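Local coordinates for Alr1585 protein (Nostoc sp., PDB 5C2I) that probably uses hydrogen peroxide to oxidise dyes and related substrates, as a haem-containing peroxidase of the dye-decolorizing (DyP) family, at residues 91-96 / 151-156; 328-333 / 416-421; 425-430 / 441-446. The protein carries 1 engineered substitution. All coordinates share one frame; numbering follows the deposited sequence.

Contact 1: residues 91-96 / 151-156; sequences DVFANF and LVLIAD
Phe93 and Leu153 meet obliquely on one face of an antiparallel sheet. The sheet belongs to the ferredoxin-like DyP barrel domain. Strand 93-98 is its outermost strand within the chain at this end and pairs with strand 150-156. The Phe93 ring turns its edge to Leu153, whose CD2 lies 4.0 Å from CD1 of Phe93 and near the ring plane. Phe93 CG stands anti to the backbone N (chi1 -179°), which carries the ring along the strand toward Asn95. The amide OD1 of Asn95 sits in the plane of that ring, at its edge. Asn95 and Leu153 run side by side, with their CB atoms 4.0 Å apart. The amide of Asn95 is held by the 31-33 loop, where ND2 donates to Gly32 O and Gln31 OE1.

The other face carries Ala94, Phe96, Val152 and Ile154. Here Phe96 crosses Val152 obliquely, and Val152 CG2 comes to the edge of the ring, 3.9 Å from Phe96 CD1. Phe65 of helix 55-68 packs on Ala94, Phe96 and Val152. Nearer the strand start, Val92 and Ile154 point the same way, and Ile154 also meets Leu162 and Val166 of helix 159-176.

Two pairs of backbone bonds fix the register, at Phe93 with Ala155 and Asn95 with Leu153. The straightest runs from Leu153 N to Asn95 O, 3.0 Å long with 177° at the hydrogen.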
# COMPACT_ATOMS: atom_id res chain seq x y z
N ASP A 91 11.14 -18.30 16.01
CA ASP A 91 10.01 -18.64 16.87
C ASP A 91 9.37 -17.35 17.38
O ASP A 91 9.97 -16.26 17.30
CB ASP A 91 10.50 -19.42 18.09
CG ASP A 91 11.11 -20.78 17.74
OD1 ASP A 91 10.76 -21.37 16.70
OD2 ASP A 91 11.95 -21.25 18.54
N VAL A 92 8.17 -17.46 17.95
CA VAL A 92 7.63 -16.36 18.74
C VAL A 92 8.61 -15.98 19.81
O VAL A 92 9.41 -16.79 20.28
CB VAL A 92 6.26 -16.67 19.45
CG1 VAL A 92 5.15 -16.80 18.44
CG2 VAL A 92 6.32 -17.89 20.33
N PHE A 93 8.53 -14.73 20.22
CA PHE A 93 9.29 -14.23 21.34
C PHE A 93 8.47 -14.39 22.61
O PHE A 93 7.27 -14.11 22.61
CB PHE A 93 9.63 -12.74 21.13
CG PHE A 93 10.45 -12.17 22.25
CD1 PHE A 93 9.83 -11.70 23.42
CD2 PHE A 93 11.83 -12.29 22.22
CE1 PHE A 93 10.58 -11.36 24.52
CE2 PHE A 93 12.60 -11.86 23.30
CZ PHE A 93 11.97 -11.38 24.43
N ALA A 94 9.10 -14.80 23.71
CA ALA A 94 8.35 -14.87 24.99
C ALA A 94 9.18 -14.46 26.21
O ALA A 94 10.35 -14.87 26.35
CB ALA A 94 7.78 -16.27 25.18
N ASN A 95 8.52 -13.75 27.12
CA ASN A 95 9.04 -13.44 28.44
C ASN A 95 8.07 -14.01 29.48
O ASN A 95 6.86 -14.19 29.22
CB ASN A 95 9.07 -11.94 28.73
CG ASN A 95 10.23 -11.18 28.13
OD1 ASN A 95 10.03 -10.09 27.58
ND2 ASN A 95 11.46 -11.67 28.30
N PHE A 96 8.58 -14.22 30.68
CA PHE A 96 7.74 -14.56 31.83
C PHE A 96 8.21 -13.75 33.05
O PHE A 96 9.41 -13.77 33.38
CB PHE A 96 7.82 -16.05 32.13
CG PHE A 96 6.95 -16.50 33.28
CD1 PHE A 96 5.61 -16.72 33.08
CD2 PHE A 96 7.47 -16.68 34.55
CE1 PHE A 96 4.78 -17.07 34.15
CE2 PHE A 96 6.67 -17.08 35.61
CZ PHE A 96 5.33 -17.28 35.40
N LEU A 151 3.10 -12.23 34.74
CA LEU A 151 2.80 -11.71 33.44
C LEU A 151 3.49 -12.63 32.42
O LEU A 151 4.72 -12.82 32.47
CB LEU A 151 3.29 -10.28 33.31
CG LEU A 151 3.29 -9.61 31.90
CD1 LEU A 151 1.93 -9.55 31.22
CD2 LEU A 151 3.90 -8.21 31.98
N VAL A 152 2.72 -13.09 31.45
CA VAL A 152 3.26 -13.74 30.27
C VAL A 152 3.25 -12.74 29.11
O VAL A 152 2.23 -12.12 28.80
CB VAL A 152 2.40 -14.95 29.92
CG1 VAL A 152 2.88 -15.63 28.67
CG2 VAL A 152 2.40 -15.94 31.06
N LEU A 153 4.38 -12.62 28.41
CA LEU A 153 4.48 -11.71 27.26
C LEU A 153 4.89 -12.58 26.07
O LEU A 153 5.91 -13.25 26.11
CB LEU A 153 5.51 -10.62 27.54
CG LEU A 153 5.78 -9.55 26.45
CD1 LEU A 153 6.41 -8.32 27.11
CD2 LEU A 153 6.68 -10.07 25.33
N ILE A 154 4.08 -12.54 25.00
CA ILE A 154 4.36 -13.24 23.76
C ILE A 154 4.28 -12.27 22.59
O ILE A 154 3.36 -11.45 22.54
CB ILE A 154 3.35 -14.38 23.50
CG1 ILE A 154 3.28 -15.31 24.72
CG2 ILE A 154 3.82 -15.24 22.32
CD1 ILE A 154 2.10 -15.01 25.56
N ALA A 155 5.27 -12.30 21.70
CA ALA A 155 5.37 -11.32 20.65
C ALA A 155 5.82 -11.92 19.32
O ALA A 155 6.56 -12.91 19.28
CB ALA A 155 6.30 -10.16 21.08
N ASP A 156 5.35 -11.33 18.25
CA ASP A 156 5.63 -11.81 16.93
C ASP A 156 5.22 -10.72 15.92
O ASP A 156 4.33 -9.94 16.19
CB ASP A 156 4.84 -13.07 16.61
CG ASP A 156 5.51 -13.90 15.51
OD1 ASP A 156 6.46 -14.67 15.83
OD2 ASP A 156 5.18 -13.73 14.31

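Contact 2: residues 328-333 / 416-421; sequences HSHTRK and GPDPLI. With HEM (protoporphyrin IX containing Fe), chain E.
His330 gives its ND1 proton to Asp418 OD2 over 2.7 Å in a nearly straight bond. The acceptor lies in the imidazole plane and uses its syn lone pair, although ring and carboxylate planes are 67° apart. Asp418 OD1 takes two backbone donors, Leu420 N and Ile421 N. They form an Asx turn and an Asx motif, and they hold the carboxylate in place. Lys333 bends its chain past Asp418, and its NZ donates to Gly416 O at 2.9 Å; Phe410 O and Trp404 O are further acceptors.

The metal bond is made by the other ring nitrogen. His330 NE2 binds the haem iron at 2.1 Å, with a water on the opposite side. This is the proximal histidine site of a DyP-type peroxidase, and the Asp418 bond, made in the ring plane, fixes how the imidazole is turned about the iron bond. With an alanine here in place of Asp418, His330 ND1 would probably lose its acceptor and the ring would be freer to turn.

Apolar contacts come from Leu420 and Ile421. Leu420 CD2 lies over one face of the His330 ring, a CH-pi contact 3.7 Å from its centroid. Ile421 CD1 reaches the ring edge, while its CG2 touches the haem at CHC, 3.5 Å away.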
# COMPACT_ATOMS: atom_id res chain seq x y z
N HIS A 328 11.05 22.25 32.29
CA HIS A 328 9.91 21.38 32.50
C HIS A 328 9.63 20.37 31.39
O HIS A 328 8.80 19.50 31.59
CB HIS A 328 8.64 22.22 32.76
CG HIS A 328 8.22 23.02 31.57
ND1 HIS A 328 8.34 24.39 31.51
CD2 HIS A 328 7.70 22.64 30.38
CE1 HIS A 328 7.91 24.82 30.34
NE2 HIS A 328 7.52 23.78 29.64
N SER A 329 10.27 20.51 30.22
CA SER A 329 9.96 19.67 29.09
C SER A 329 10.23 18.22 29.46
O SER A 329 11.21 17.93 30.16
CB SER A 329 10.75 20.08 27.85
OG SER A 329 10.49 21.44 27.48
N HIS A 330 9.37 17.33 28.99
CA HIS A 330 9.48 15.91 29.36
C HIS A 330 10.91 15.33 29.25
O HIS A 330 11.36 14.65 30.19
CB HIS A 330 8.48 15.11 28.54
CG HIS A 330 8.47 13.64 28.85
ND1 HIS A 330 8.18 13.15 30.11
CD2 HIS A 330 8.61 12.57 28.05
CE1 HIS A 330 8.15 11.83 30.06
NE2 HIS A 330 8.39 11.46 28.82
N THR A 331 11.59 15.57 28.13
CA THR A 331 12.94 15.02 27.94
C THR A 331 13.93 15.55 28.93
O THR A 331 14.79 14.81 29.43
CB THR A 331 13.50 15.23 26.50
OG1 THR A 331 13.49 16.60 26.18
CG2 THR A 331 12.68 14.45 25.48
N ARG A 332 13.79 16.82 29.28
CA ARG A 332 14.73 17.44 30.18
C ARG A 332 14.44 17.12 31.67
O ARG A 332 15.37 17.08 32.48
CB ARG A 332 14.76 18.96 29.95
CG ARG A 332 15.93 19.66 30.62
CD ARG A 332 16.22 21.00 30.02
NE ARG A 332 17.43 21.57 30.59
CZ ARG A 332 18.07 22.64 30.12
NH1 ARG A 332 17.67 23.26 29.01
NH2 ARG A 332 19.21 23.02 30.69
N LYS A 333 13.17 16.88 32.00
CA LYS A 333 12.79 16.40 33.33
C LYS A 333 13.25 14.94 33.57
O LYS A 333 13.83 14.63 34.62
CB LYS A 333 11.29 16.43 33.49
CG LYS A 333 10.75 17.81 33.78
CD LYS A 333 10.88 18.15 35.27
CE LYS A 333 9.76 18.98 35.82
NZ LYS A 333 9.71 19.00 37.31
N GLY A 416 7.85 23.68 37.89
CA GLY A 416 6.54 23.08 37.72
C GLY A 416 6.70 21.62 37.37
O GLY A 416 7.79 21.15 37.05
N PRO A 417 5.60 20.87 37.41
CA PRO A 417 5.65 19.47 37.01
C PRO A 417 5.91 19.29 35.52
O PRO A 417 5.60 20.18 34.71
CB PRO A 417 4.27 18.94 37.39
CG PRO A 417 3.39 20.14 37.50
CD PRO A 417 4.26 21.31 37.80
N ASP A 418 6.46 18.12 35.16
CA ASP A 418 6.49 17.66 33.77
C ASP A 418 5.05 17.76 33.20
O ASP A 418 4.14 17.19 33.80
CB ASP A 418 6.98 16.20 33.80
CG ASP A 418 7.09 15.55 32.45
OD1 ASP A 418 6.18 15.70 31.58
OD2 ASP A 418 8.09 14.80 32.29
N PRO A 419 4.82 18.57 32.11
CA PRO A 419 3.44 18.81 31.65
C PRO A 419 2.85 17.60 30.93
O PRO A 419 1.62 17.50 30.79
CB PRO A 419 3.59 19.97 30.67
CG PRO A 419 4.98 19.78 30.13
CD PRO A 419 5.79 19.35 31.33
N LEU A 420 3.70 16.65 30.57
CA LEU A 420 3.23 15.42 29.96
C LEU A 420 2.81 14.38 30.99
O LEU A 420 1.71 13.85 30.89
CB LEU A 420 4.36 14.86 29.06
CG LEU A 420 3.97 13.77 28.08
CD1 LEU A 420 2.99 14.30 27.04
CD2 LEU A 420 5.22 13.19 27.38
N ILE A 421 3.65 14.09 32.00
CA ILE A 421 3.41 12.98 32.92
C ILE A 421 3.44 13.36 34.41
O ILE A 421 3.18 12.50 35.28
CB ILE A 421 4.45 11.83 32.74
CG1 ILE A 421 5.85 12.29 33.13
CG2 ILE A 421 4.43 11.28 31.36
CD1 ILE A 421 6.84 11.17 33.43
CHA HEM E . 11.24 10.20 26.34
CHB HEM E . 6.49 10.29 25.52
CHC HEM E . 5.72 8.36 29.90
CHD HEM E . 10.46 8.53 30.76
C1A HEM E . 10.01 10.41 25.74
C2A HEM E . 9.81 11.01 24.46
C3A HEM E . 8.48 11.03 24.24
C4A HEM E . 7.86 10.43 25.35
CMA HEM E . 7.75 11.53 23.02
CAA HEM E . 10.88 11.53 23.49
CBA HEM E . 11.49 10.54 22.50
CGA HEM E . 12.17 9.44 23.26
O1A HEM E . 13.35 9.56 23.70
O2A HEM E . 11.54 8.40 23.46
C1B HEM E . 5.89 9.72 26.65
C2B HEM E . 4.47 9.50 26.78
C3B HEM E . 4.26 8.94 27.96
C4B HEM E . 5.58 8.86 28.60
CMB HEM E . 3.46 9.83 25.74
CAB HEM E . 3.02 8.43 28.60
CBB HEM E . 1.93 8.05 27.92
C1C HEM E . 6.96 8.28 30.56
C2C HEM E . 7.15 7.94 31.88
C3C HEM E . 8.50 8.02 32.13
C4C HEM E . 9.11 8.38 30.92
CMC HEM E . 6.12 7.51 32.88
CAC HEM E . 9.23 7.81 33.37
CBC HEM E . 8.83 8.00 34.60
C1D HEM E . 11.02 8.89 29.54
C2D HEM E . 12.47 8.96 29.38
C3D HEM E . 12.70 9.47 28.17
C4D HEM E . 11.35 9.65 27.59
CMD HEM E . 13.55 8.57 30.38
CAD HEM E . 14.04 9.69 27.54
CBD HEM E . 14.67 11.04 27.89
CGD HEM E . 16.01 11.15 27.25
O1D HEM E . 16.20 12.13 26.54
O2D HEM E . 16.94 10.28 27.44
NA HEM E . 8.80 10.13 26.31
NB HEM E . 6.46 9.40 27.76
NC HEM E . 8.15 8.64 29.99
ND HEM E . 10.38 9.39 28.48
FE HEM E . 8.48 9.42 28.15
O HOH W 1 8.45 7.18 27.47

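Contact 3: residues 425-430 / 441-446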
# COMPACT_ATOMS: atom_id res chain seq x y z
N SER A 425 -0.91 17.92 38.14
CA SER A 425 -0.65 18.95 37.17
C SER A 425 -0.44 20.29 37.87
O SER A 425 -0.87 20.48 39.05
CB SER A 425 -1.79 19.09 36.16
OG SER A 425 -2.99 19.47 36.80
N GLY A 426 0.21 21.20 37.18
CA GLY A 426 0.51 22.52 37.74
C GLY A 426 0.95 23.53 36.70
O GLY A 426 0.46 23.55 35.56
N THR A 427 1.85 24.43 37.12
CA THR A 427 2.14 25.62 36.37
C THR A 427 3.54 25.50 35.78
O THR A 427 4.48 25.26 36.49
CB THR A 427 2.11 26.85 37.27
OG1 THR A 427 0.85 26.90 37.94
CG2 THR A 427 2.31 28.14 36.45
N GLN A 428 3.66 25.72 34.47
CA GLN A 428 4.97 25.86 33.81
C GLN A 428 5.17 27.27 33.30
O GLN A 428 4.21 28.02 33.07
CB GLN A 428 5.09 24.85 32.66
CG GLN A 428 4.98 23.40 33.08
CD GLN A 428 3.55 22.94 33.22
OE1 GLN A 428 2.63 23.47 32.58
NE2 GLN A 428 3.35 21.91 34.03
N LYS A 429 6.44 27.64 33.14
CA LYS A 429 6.83 28.92 32.54
C LYS A 429 7.39 28.63 31.16
O LYS A 429 8.33 27.87 31.03
CB LYS A 429 7.89 29.59 33.39
CG LYS A 429 7.34 30.02 34.76
CD LYS A 429 8.35 30.83 35.55
CE LYS A 429 9.43 29.96 36.12
NZ LYS A 429 10.08 30.66 37.25
N TRP A 430 6.80 29.25 30.15
CA TRP A 430 7.09 28.97 28.74
C TRP A 430 7.77 30.17 28.11
O TRP A 430 7.30 31.31 28.29
CB TRP A 430 5.79 28.65 28.02
CG TRP A 430 5.00 27.59 28.74
CD1 TRP A 430 4.22 27.75 29.84
CD2 TRP A 430 4.92 26.19 28.42
NE1 TRP A 430 3.63 26.57 30.21
CE2 TRP A 430 4.07 25.59 29.37
CE3 TRP A 430 5.48 25.39 27.41
CZ2 TRP A 430 3.77 24.21 29.35
CZ3 TRP A 430 5.20 24.06 27.39
CH2 TRP A 430 4.34 23.47 28.34
N GLU A 441 3.42 32.28 32.13
CA GLU A 441 2.89 31.09 32.83
C GLU A 441 1.70 30.49 32.09
O GLU A 441 0.87 31.21 31.56
CB GLU A 441 2.44 31.46 34.26
CG GLU A 441 3.59 31.66 35.22
CD GLU A 441 3.12 31.97 36.62
OE1 GLU A 441 1.97 32.39 36.79
OE2 GLU A 441 3.92 31.77 37.56
N TYR A 442 1.62 29.16 32.04
CA TYR A 442 0.46 28.46 31.50
C TYR A 442 0.39 27.12 32.21
O TYR A 442 1.41 26.41 32.33
CB TYR A 442 0.59 28.28 29.98
CG TYR A 442 -0.56 27.64 29.27
CD1 TYR A 442 -0.72 26.25 29.24
CD2 TYR A 442 -1.47 28.42 28.57
CE1 TYR A 442 -1.78 25.65 28.56
CE2 TYR A 442 -2.53 27.83 27.89
CZ TYR A 442 -2.67 26.44 27.88
OH TYR A 442 -3.71 25.89 27.18
N ASN A 443 -0.80 26.77 32.69
CA ASN A 443 -1.00 25.49 33.38
C ASN A 443 -1.38 24.44 32.34
O ASN A 443 -2.55 24.35 31.96
CB ASN A 443 -2.10 25.56 34.42
CG ASN A 443 -1.64 25.99 35.78
OD1 ASN A 443 -2.01 25.33 36.76
ND2 ASN A 443 -0.85 27.05 35.88
N PHE A 444 -0.40 23.69 31.85
CA PHE A 444 -0.70 22.67 30.88
C PHE A 444 -1.30 21.49 31.66
O PHE A 444 -0.76 21.06 32.69
CB PHE A 444 0.53 22.22 30.07
CG PHE A 444 0.16 21.43 28.85
CD1 PHE A 444 -0.19 22.07 27.68
CD2 PHE A 444 0.16 20.02 28.89
CE1 PHE A 444 -0.56 21.35 26.55
CE2 PHE A 444 -0.21 19.31 27.77
CZ PHE A 444 -0.57 19.97 26.60
N GLN A 445 -2.44 21.01 31.20
CA GLN A 445 -3.14 19.99 31.94
C GLN A 445 -2.55 18.61 31.69
O GLN A 445 -1.95 18.34 30.65
CB GLN A 445 -4.59 20.04 31.58
CG GLN A 445 -5.48 19.11 32.35
CD GLN A 445 -5.45 19.40 33.84
OE1 GLN A 445 -4.58 18.88 34.55
NE2 GLN A 445 -6.33 20.26 34.31
N LEU A 446 -2.73 17.75 32.69
CA LEU A 446 -2.28 16.34 32.60
C LEU A 446 -3.31 15.56 31.83
O LEU A 446 -4.47 15.48 32.24
CB LEU A 446 -2.08 15.75 33.99
CG LEU A 446 -1.72 14.28 34.11
CD1 LEU A 446 -0.41 14.01 33.42
CD2 LEU A 446 -1.67 13.86 35.58
O HOH W 2 1.01 20.25 34.51
O HOH W 3 -2.00 22.34 35.05
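Tyr442 O is gripped by two N-H groups from the facing segment. Gln428 N reaches Tyr442 O from one face of the carbonyl plane at 3.2 Å, and Trp430 NE1 from the opposite face at 3.1 Å. The carbonyl oxygen lies in the plane of the indole, at its edge, and the Trp430 bond is close to straight, 169° at the hydrogen. Tyr442 N returns a bond to Gln428 O, completing a hydrogen-bonded pair of the antiparallel hairpin formed by strands 428-431 and 439-442.

Past Tyr442, side chains take over the pairing. Gln428 bends at chi2 (83°), which turns its amide toward the partner segment. Gln428 OE1 then accepts from Phe444 N at 3.1 Å, in the plane of the amide. The other end of this amide, NE2, donates to Pro417 O and to water 2. That water also accepts from Gly426 N and lies 2.7 Å from Phe444 O.

Asn443 ND2 donates to Thr427 OG1 over 2.7 Å, with OG1 tilted from the amide plane. Gln445 OE1 takes two donors, Ser425 OG at 2.8 Å and Leu446 N of its own segment.

Apolar groups cover the inner side. The Trp430 and Phe444 side chains cross at about a right angle, with Trp430 CZ2 3.9 Å from Phe444 CB. Helices 263-277 and 281-289 pack on these two side chains, and Asp269 of the first helix accepts from Tyr442 OH. Lys429 and Glu441 lie side by side on the other face of the hairpin.

Polar side chains and water thus carry the pairing on where the strand bonds stop. With both oxygen and nitrogen of its amide engaged, Gln428 is probably fixed in its flip.

Along the chain the three contacts come in series. Contact 1 lies in the five-stranded sheet of the first barrel domain. Contacts 2 and 3 lie on the other side of the chain's centre, with contact 1 about 33 Å from contact 2 and 40 Å from contact 3, centre to centre. Contacts 2 and 3 are neighbours, with centres about 10 Å apart. The loop 416-421 leads on to the hairpin 428-442, and Leu420 O packs against Leu446 CD1 at 3.3 Å. His328 packs on Trp430. The hairpin thus probably backs the loop and helix that carry the proximal side of the haem, while contact 1 is remote from it.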